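Local coordinates for probable tagatose 6-phosphate kinase (Sinorhizobium meliloti, PDB 3TXV), which probably acts in carbohydrate metabolism, with tagatose-6-phosphate kinase activity tentatively assigned to it, at residues 302-307 with 371-376; 309-314 with 375-380; 151-156 with 209-214. All blocks are in the same frame, centred on the assembly; numbering follows the deposited sequence.

Contact 1: 302-307 with 371-376; sequences GLDQIA and DELMSL
L373 of helix 364-376 reaches out between L303, D304 and A307 of helix 290-310, and its two methyls make the close part of this contact. With its CG anti to the backbone N (chi1 163°), the isobutyl group extends across the gap and forks. CD1 lies 3.5 Å from A307 CB and 3.5 Å from L303 O, whereas CD2 lies beside the backbone of the following residue, 3.9 Å from D304 N and 4.1 Å from D304 CB. The contact is thus one of methyls against a methyl and helix backbone, and no hydrogen bond crosses it. The D304 carboxylate is buried but satisfied: OD1 pairs with R315 and L319 N, and OD2 takes the N-H of A320.

On either side of L373 the fit is looser. L376 CD2 stays 4.3 Å from A307 CB, while M374, a selenomethionine, starts away from the partner helix and brings only its SE within 4.4 Å of L303 CD1. Beyond these lies the solvent side of helix 364-376, where D371, E372 and S375 are exposed. The short axes pass 10.2 Å apart at 62°, consistent with a short contact in which L373 has the largest single share of the burial. This is helix-on-helix packing in which the helix after the last strand of a (beta/alpha)8 barrel meets the C-terminal helical region.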
loop_
_atom_site.group_PDB
_atom_site.type_symbol
_atom_site.label_atom_id
_atom_site.label_comp_id
_atom_site.label_asym_id
_atom_site.label_seq_id
_atom_site.Cartn_x
_atom_site.Cartn_y
_atom_site.Cartn_z
ATOM N N GLY A 302 -6.357 15.370 -14.773
ATOM C CA GLY A 302 -7.646 16.008 -15.147
ATOM C C GLY A 302 -7.797 17.459 -14.669
ATOM O O GLY A 302 -8.003 18.397 -15.473
ATOM N N LEU A 303 -7.631 17.654 -13.361
ATOM C CA LEU A 303 -7.682 19.004 -12.779
ATOM C C LEU A 303 -6.611 19.902 -13.378
ATOM O O LEU A 303 -6.831 21.093 -13.609
ATOM C CB LEU A 303 -7.559 18.964 -11.257
ATOM C CG LEU A 303 -8.762 18.305 -10.606
ATOM C CD1 LEU A 303 -8.606 18.139 -9.103
ATOM C CD2 LEU A 303 -9.953 19.106 -10.937
ATOM N N ASP A 304 -5.445 19.331 -13.634
ATOM C CA ASP A 304 -4.415 20.081 -14.305
ATOM C C ASP A 304 -4.942 20.612 -15.640
ATOM O O ASP A 304 -4.793 21.807 -15.913
ATOM C CB ASP A 304 -3.177 19.230 -14.487
ATOM C CG ASP A 304 -2.001 20.014 -15.016
ATOM O OD1 ASP A 304 -1.786 21.158 -14.550
ATOM O OD2 ASP A 304 -1.291 19.471 -15.901
ATOM N N GLN A 305 -5.593 19.757 -16.447
ATOM C CA GLN A 305 -6.049 20.199 -17.779
ATOM C C GLN A 305 -7.261 21.137 -17.715
ATOM O O GLN A 305 -7.405 22.036 -18.521
ATOM C CB GLN A 305 -6.339 19.042 -18.712
ATOM C CG GLN A 305 -5.227 18.059 -18.878
ATOM C CD GLN A 305 -5.776 16.642 -18.993
ATOM O OE1 GLN A 305 -6.284 16.239 -20.042
ATOM N NE2 GLN A 305 -5.719 15.893 -17.896
ATOM N N ILE A 306 -8.140 20.931 -16.753
ATOM C CA ILE A 306 -9.210 21.879 -16.543
ATOM C C ILE A 306 -8.652 23.279 -16.223
ATOM O O ILE A 306 -9.104 24.295 -16.779
ATOM C CB ILE A 306 -10.108 21.385 -15.465
ATOM C CG1 ILE A 306 -11.139 20.453 -16.080
ATOM C CG2 ILE A 306 -10.740 22.525 -14.698
ATOM C CD1 ILE A 306 -11.692 19.504 -15.053
ATOM N N ALA A 307 -7.648 23.315 -15.365
ATOM C CA ALA A 307 -7.043 24.568 -14.974
ATOM C C ALA A 307 -6.307 25.213 -16.160
ATOM O O ALA A 307 -6.245 26.432 -16.278
ATOM C CB ALA A 307 -6.077 24.347 -13.793
ATOM N N ASP A 371 -0.041 22.366 -5.010
ATOM C CA ASP A 371 -0.640 23.473 -4.261
ATOM C C ASP A 371 -0.924 24.699 -5.108
ATOM O O ASP A 371 -1.879 25.413 -4.861
ATOM C CB ASP A 371 0.205 23.822 -3.036
ATOM C CG ASP A 371 0.028 22.791 -1.886
ATOM O OD1 ASP A 371 0.120 21.553 -2.126
ATOM O OD2 ASP A 371 -0.214 23.226 -0.727
ATOM N N GLU A 372 -0.120 24.946 -6.125
ATOM C CA GLU A 372 -0.455 26.025 -7.033
ATOM C C GLU A 372 -1.813 25.695 -7.688
ATOM O O GLU A 372 -2.695 26.556 -7.802
ATOM C CB GLU A 372 0.656 26.223 -8.071
ATOM C CG GLU A 372 0.548 27.512 -8.873
ATOM C CD GLU A 372 1.817 27.835 -9.681
ATOM O OE1 GLU A 372 2.205 27.051 -10.573
ATOM O OE2 GLU A 372 2.438 28.892 -9.440
ATOM N N LEU A 373 -1.972 24.423 -8.071
ATOM C CA LEU A 373 -3.099 23.962 -8.856
ATOM C C LEU A 373 -4.325 23.820 -8.008
ATOM O O LEU A 373 -5.406 24.192 -8.446
ATOM C CB LEU A 373 -2.774 22.625 -9.522
ATOM C CG LEU A 373 -3.902 21.748 -10.077
ATOM C CD1 LEU A 373 -4.655 22.432 -11.208
ATOM C CD2 LEU A 373 -3.363 20.396 -10.529
HETATM N N MSE A 374 -4.168 23.269 -6.807
HETATM C CA MSE A 374 -5.286 23.110 -5.880
HETATM C C MSE A 374 -5.874 24.442 -5.436
HETATM O O MSE A 374 -7.090 24.542 -5.211
HETATM C CB MSE A 374 -4.892 22.289 -4.647
HETATM C CG MSE A 374 -4.704 20.820 -4.956
HETATM SE SE MSE A 374 -6.212 20.156 -5.969
HETATM C CE MSE A 374 -7.208 19.543 -4.463
ATOM N N SER A 375 -5.013 25.448 -5.315
ATOM C CA SER A 375 -5.409 26.705 -4.738
ATOM C C SER A 375 -5.914 27.615 -5.853
ATOM O O SER A 375 -6.713 28.530 -5.629
ATOM C CB SER A 375 -4.241 27.330 -3.972
ATOM O OG SER A 375 -3.409 28.089 -4.834
ATOM N N LEU A 376 -5.447 27.363 -7.064
ATOM C CA LEU A 376 -5.974 28.067 -8.209
ATOM C C LEU A 376 -7.397 27.597 -8.523
ATOM O O LEU A 376 -8.135 28.306 -9.221
ATOM C CB LEU A 376 -5.076 27.851 -9.399
ATOM C CG LEU A 376 -5.563 28.343 -10.742
ATOM C CD1 LEU A 376 -5.608 29.835 -10.652
ATOM C CD2 LEU A 376 -4.603 27.893 -11.811
#

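Contact 2: 309-314 with 375-380; sequences FLFPAA and SLLDGV
Where helices 290-310 and 364-376 run out into beta turns, F311 and A314 close on L376, L377 and V380. The turns are defined by geometry: type I from F311 to A314, with A314 N bonded to F311 O, and type II from L377 to V380, with V380 N bonded to L377 O and G379 taking a positive phi.

F311 is the first residue to leave helical phi/psi. Its CG lies anti to the carbonyl carbon (chi1 -52°), and the ring projects toward the opposite turn. One rim of the ring does the touching: CD2 is 4.1 Å from L376 CG, CE2 is 3.9 Å from L377 CD2, and CZ is 4.4 Å from V380 CG1. L377 CD2 and V380 CG1 both come at the ring edge, near its plane, so this is not a stack. L310 CB sits over the centre of one face, 3.5 Å above the plane. Farther along, L376 slides past F311 in the opposite direction and puts its CD1 4.0 Å from A314 CB.

The patch lies at the surface, yet it is tied inward: L377 also touches L303 and A307 on helix 290-310, and L310 leans on L386 of helix 384-390.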
loop_
_atom_site.group_PDB
_atom_site.type_symbol
_atom_site.label_atom_id
_atom_site.label_comp_id
_atom_site.label_asym_id
_atom_site.label_seq_id
_atom_site.Cartn_x
_atom_site.Cartn_y
_atom_site.Cartn_z
ATOM N N PHE A 309 -7.068 25.104 -19.184
ATOM C CA PHE A 309 -8.095 25.572 -20.110
ATOM C C PHE A 309 -8.760 26.806 -19.500
ATOM O O PHE A 309 -8.663 27.873 -20.052
ATOM C CB PHE A 309 -9.096 24.453 -20.446
ATOM C CG PHE A 309 -10.315 24.936 -21.192
ATOM C CD1 PHE A 309 -10.259 25.195 -22.566
ATOM C CD2 PHE A 309 -11.527 25.160 -20.521
ATOM C CE1 PHE A 309 -11.401 25.660 -23.256
ATOM C CE2 PHE A 309 -12.648 25.631 -21.186
ATOM C CZ PHE A 309 -12.590 25.885 -22.551
ATOM N N LEU A 310 -9.401 26.667 -18.351
ATOM C CA LEU A 310 -10.089 27.770 -17.740
ATOM C C LEU A 310 -9.166 28.966 -17.616
ATOM O O LEU A 310 -9.534 30.094 -17.980
ATOM C CB LEU A 310 -10.497 27.375 -16.345
ATOM C CG LEU A 310 -11.910 26.977 -15.941
ATOM C CD1 LEU A 310 -12.921 26.979 -17.066
ATOM C CD2 LEU A 310 -11.840 25.660 -15.246
ATOM N N PHE A 311 -7.956 28.712 -17.116
ATOM C CA PHE A 311 -7.036 29.786 -16.695
ATOM C C PHE A 311 -5.663 29.740 -17.285
ATOM O O PHE A 311 -4.703 29.769 -16.540
ATOM C CB PHE A 311 -6.850 29.729 -15.185
ATOM C CG PHE A 311 -8.115 29.716 -14.461
ATOM C CD1 PHE A 311 -9.012 30.773 -14.611
ATOM C CD2 PHE A 311 -8.446 28.641 -13.651
ATOM C CE1 PHE A 311 -10.217 30.749 -13.952
ATOM C CE2 PHE A 311 -9.677 28.616 -12.982
ATOM C CZ PHE A 311 -10.563 29.666 -13.139
ATOM N N PRO A 312 -5.554 29.739 -18.608
ATOM C CA PRO A 312 -4.241 29.404 -19.197
ATOM C C PRO A 312 -3.102 30.333 -18.768
ATOM O O PRO A 312 -1.936 29.980 -18.926
ATOM C CB PRO A 312 -4.463 29.533 -20.713
ATOM C CG PRO A 312 -5.896 30.026 -20.891
ATOM C CD PRO A 312 -6.470 30.385 -19.555
ATOM N N ALA A 313 -3.432 31.512 -18.243
ATOM C CA ALA A 313 -2.405 32.513 -17.979
ATOM C C ALA A 313 -1.748 32.289 -16.646
ATOM O O ALA A 313 -0.564 32.584 -16.487
ATOM C CB ALA A 313 -2.987 33.927 -18.025
ATOM N N ALA A 314 -2.518 31.759 -15.701
ATOM C CA ALA A 314 -2.177 31.854 -14.293
ATOM C C ALA A 314 -1.059 30.910 -13.838
ATOM O O ALA A 314 -0.801 30.788 -12.622
ATOM C CB ALA A 314 -3.430 31.672 -13.456
ATOM N N SER A 375 -5.013 25.448 -5.315
ATOM C CA SER A 375 -5.409 26.705 -4.738
ATOM C C SER A 375 -5.914 27.615 -5.853
ATOM O O SER A 375 -6.713 28.530 -5.629
ATOM C CB SER A 375 -4.241 27.330 -3.972
ATOM O OG SER A 375 -3.409 28.089 -4.834
ATOM N N LEU A 376 -5.447 27.363 -7.064
ATOM C CA LEU A 376 -5.974 28.067 -8.209
ATOM C C LEU A 376 -7.397 27.597 -8.523
ATOM O O LEU A 376 -8.135 28.306 -9.221
ATOM C CB LEU A 376 -5.076 27.851 -9.399
ATOM C CG LEU A 376 -5.563 28.343 -10.742
ATOM C CD1 LEU A 376 -5.608 29.835 -10.652
ATOM C CD2 LEU A 376 -4.603 27.893 -11.811
ATOM N N LEU A 377 -7.803 26.434 -7.997
ATOM C CA LEU A 377 -9.183 25.962 -8.201
ATOM C C LEU A 377 -10.069 26.048 -6.941
ATOM O O LEU A 377 -11.230 25.636 -6.956
ATOM C CB LEU A 377 -9.192 24.560 -8.816
ATOM C CG LEU A 377 -8.553 24.387 -10.209
ATOM C CD1 LEU A 377 -8.421 22.914 -10.567
ATOM C CD2 LEU A 377 -9.286 25.107 -11.310
ATOM N N ASP A 378 -9.500 26.598 -5.866
ATOM C CA ASP A 378 -10.183 26.834 -4.592
ATOM C C ASP A 378 -11.386 27.740 -4.788
ATOM O O ASP A 378 -11.260 28.849 -5.310
ATOM C CB ASP A 378 -9.216 27.550 -3.650
ATOM C CG ASP A 378 -9.606 27.441 -2.152
ATOM O OD1 ASP A 378 -9.022 28.211 -1.351
ATOM O OD2 ASP A 378 -10.446 26.590 -1.753
ATOM N N GLY A 379 -12.550 27.261 -4.361
ATOM C CA GLY A 379 -13.809 27.990 -4.507
ATOM C C GLY A 379 -14.471 27.835 -5.864
ATOM O O GLY A 379 -15.694 28.051 -6.011
ATOM N N VAL A 380 -13.666 27.461 -6.861
ATOM C CA VAL A 380 -14.135 27.416 -8.235
ATOM C C VAL A 380 -15.060 26.244 -8.423
ATOM O O VAL A 380 -14.679 25.111 -8.186
ATOM C CB VAL A 380 -12.977 27.361 -9.255
ATOM C CG1 VAL A 380 -13.507 27.441 -10.668
ATOM C CG2 VAL A 380 -11.986 28.499 -9.030
#

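Contact 3: 151-156 with 209-214; sequences RAARLA and AAFEEA
F211 lays its ring against A153 and A156, joining two consecutive outer helices of the (beta/alpha)8 barrel: helix 145-161, which follows strand 127-130, and helix 197-214, which follows strand 172-176. The short axes approach to 8.5 Å and cross at -49°, a close pass consistent with the small alanines on both helices.

The side chain leaves its own helix obliquely to the partner, and its CG lies roughly anti to the carbonyl carbon (chi1 -89°), which brings the ring over to helix 145-161. There A153 CA stands over one face, displaced toward the rim, in a CH-pi contact 4.0 Å from the ring centroid and 21° off the ring normal. The flank of the ring meets further methyls: A156 CB approaches CE2 and CZ obliquely, the latter at 3.7 Å, and A152 CB lies 4.4 Å from CE1. F220 adds an edge-to-face ring contact, and A156 in turn touches L130 of strand 127-130, which links the interface to the barrel wall. With an alanine here in place of F211 the ring is gone, which would probably open a gap beside A153 and A156 and leave F220 without its aromatic mate.

R151 and R154 turn away from this seam, paired with E139 and E114. Beside the ring, A153 CB lies 3.4 Å from A210 O and 3.8 Å from A214 CB.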
loop_
_atom_site.group_PDB
_atom_site.type_symbol
_atom_site.label_atom_id
_atom_site.label_comp_id
_atom_site.label_asym_id
_atom_site.label_seq_id
_atom_site.Cartn_x
_atom_site.Cartn_y
_atom_site.Cartn_z
ATOM N N ARG A 151 14.625 -16.233 12.173
ATOM C CA ARG A 151 14.730 -14.791 12.215
ATOM C C ARG A 151 13.353 -14.165 12.405
ATOM O O ARG A 151 13.214 -13.138 13.080
ATOM C CB ARG A 151 15.364 -14.261 10.936
ATOM C CG ARG A 151 16.701 -14.848 10.612
ATOM C CD ARG A 151 17.440 -14.031 9.586
ATOM N NE ARG A 151 18.750 -14.641 9.395
ATOM C CZ ARG A 151 19.710 -14.208 8.581
ATOM N NH1 ARG A 151 19.525 -13.125 7.848
ATOM N NH2 ARG A 151 20.871 -14.869 8.522
ATOM N N ALA A 152 12.330 -14.776 11.828
ATOM C CA ALA A 152 10.979 -14.247 11.981
ATOM C C ALA A 152 10.639 -14.307 13.449
ATOM O O ALA A 152 10.149 -13.339 14.017
ATOM C CB ALA A 152 9.970 -15.061 11.153
ATOM N N ALA A 153 10.954 -15.452 14.050
ATOM C CA ALA A 153 10.744 -15.698 15.475
ATOM C C ALA A 153 11.511 -14.754 16.404
ATOM O O ALA A 153 10.972 -14.341 17.434
ATOM C CB ALA A 153 11.077 -17.124 15.825
ATOM N N ARG A 154 12.745 -14.411 16.063
ATOM C CA ARG A 154 13.425 -13.484 16.906
ATOM C C ARG A 154 12.624 -12.204 16.949
ATOM O O ARG A 154 12.419 -11.647 18.023
ATOM C CB ARG A 154 14.894 -13.214 16.546
ATOM C CG ARG A 154 15.525 -12.421 17.694
ATOM C CD ARG A 154 16.969 -12.118 17.580
ATOM N NE ARG A 154 17.801 -13.059 18.346
ATOM C CZ ARG A 154 19.115 -12.919 18.542
ATOM N NH1 ARG A 154 19.772 -11.855 18.062
ATOM N NH2 ARG A 154 19.768 -13.836 19.231
ATOM N N LEU A 155 12.162 -11.732 15.794
ATOM C CA LEU A 155 11.473 -10.438 15.766
ATOM C C LEU A 155 10.131 -10.495 16.509
ATOM O O LEU A 155 9.739 -9.539 17.183
ATOM C CB LEU A 155 11.311 -9.943 14.351
ATOM C CG LEU A 155 12.604 -9.431 13.747
ATOM C CD1 LEU A 155 12.464 -9.182 12.256
ATOM C CD2 LEU A 155 13.075 -8.170 14.458
ATOM N N ALA A 156 9.453 -11.632 16.407
ATOM C CA ALA A 156 8.271 -11.878 17.184
ATOM C C ALA A 156 8.539 -11.661 18.690
ATOM O O ALA A 156 7.770 -10.989 19.388
ATOM C CB ALA A 156 7.809 -13.261 16.924
ATOM N N ALA A 209 7.456 -24.267 14.570
ATOM C CA ALA A 209 8.573 -24.943 15.234
ATOM C C ALA A 209 9.565 -23.926 15.766
ATOM O O ALA A 209 9.907 -23.937 16.958
ATOM C CB ALA A 209 9.267 -25.935 14.285
ATOM N N ALA A 210 9.987 -23.034 14.871
ATOM C CA ALA A 210 10.949 -21.981 15.172
ATOM C C ALA A 210 10.448 -20.985 16.213
ATOM O O ALA A 210 11.250 -20.359 16.889
ATOM C CB ALA A 210 11.347 -21.265 13.888
ATOM N N PHE A 211 9.131 -20.840 16.347
ATOM C CA PHE A 211 8.559 -19.947 17.378
ATOM C C PHE A 211 8.573 -20.490 18.791
ATOM O O PHE A 211 8.692 -19.730 19.757
ATOM C CB PHE A 211 7.146 -19.542 17.027
ATOM C CG PHE A 211 7.079 -18.323 16.208
ATOM C CD1 PHE A 211 7.610 -18.308 14.920
ATOM C CD2 PHE A 211 6.497 -17.177 16.712
ATOM C CE1 PHE A 211 7.547 -17.173 14.137
ATOM C CE2 PHE A 211 6.412 -16.018 15.926
ATOM C CZ PHE A 211 6.954 -16.021 14.635
ATOM N N GLU A 212 8.372 -21.782 18.903
ATOM C CA GLU A 212 8.556 -22.512 20.109
ATOM C C GLU A 212 10.026 -22.629 20.504
ATOM O O GLU A 212 10.373 -22.468 21.629
ATOM C CB GLU A 212 7.875 -23.847 19.966
ATOM C CG GLU A 212 6.504 -23.729 19.363
ATOM C CD GLU A 212 5.935 -25.046 18.888
ATOM O OE1 GLU A 212 6.711 -25.866 18.406
ATOM O OE2 GLU A 212 4.716 -25.271 18.979
ATOM N N GLU A 213 10.906 -22.831 19.555
ATOM C CA GLU A 213 12.319 -23.025 19.821
ATOM C C GLU A 213 12.734 -21.760 20.449
ATOM O O GLU A 213 13.599 -21.716 21.283
ATOM C CB GLU A 213 13.115 -23.290 18.559
ATOM N N ALA A 214 12.147 -20.724 19.920
ATOM C CA ALA A 214 12.224 -19.347 20.341
ATOM C C ALA A 214 11.688 -19.075 21.736
ATOM O O ALA A 214 12.216 -18.229 22.416
ATOM C CB ALA A 214 11.605 -18.460 19.343
#

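Contacts 1 and 2 are neighbours, their centres about 6 Å apart; both join helix 290-310 to helix 364-376 and share S375 and L376. They differ in depth: contact 1 is buried between helical turns, contact 2 lies at the surface where both helices give way to turns, and L377 bridges them. Contact 3 is also buried, but lies on the opposite side of the chain's centre, about 51 Å from contact 1 between centres, and joins two helices of the barrel's outer layer. No hydrogen bond crosses any of the three. Leucine methyls dominate contact 1, an aromatic edge contact 2, and a ring face against alanines contact 3, whose axes run closer than those of contact 1.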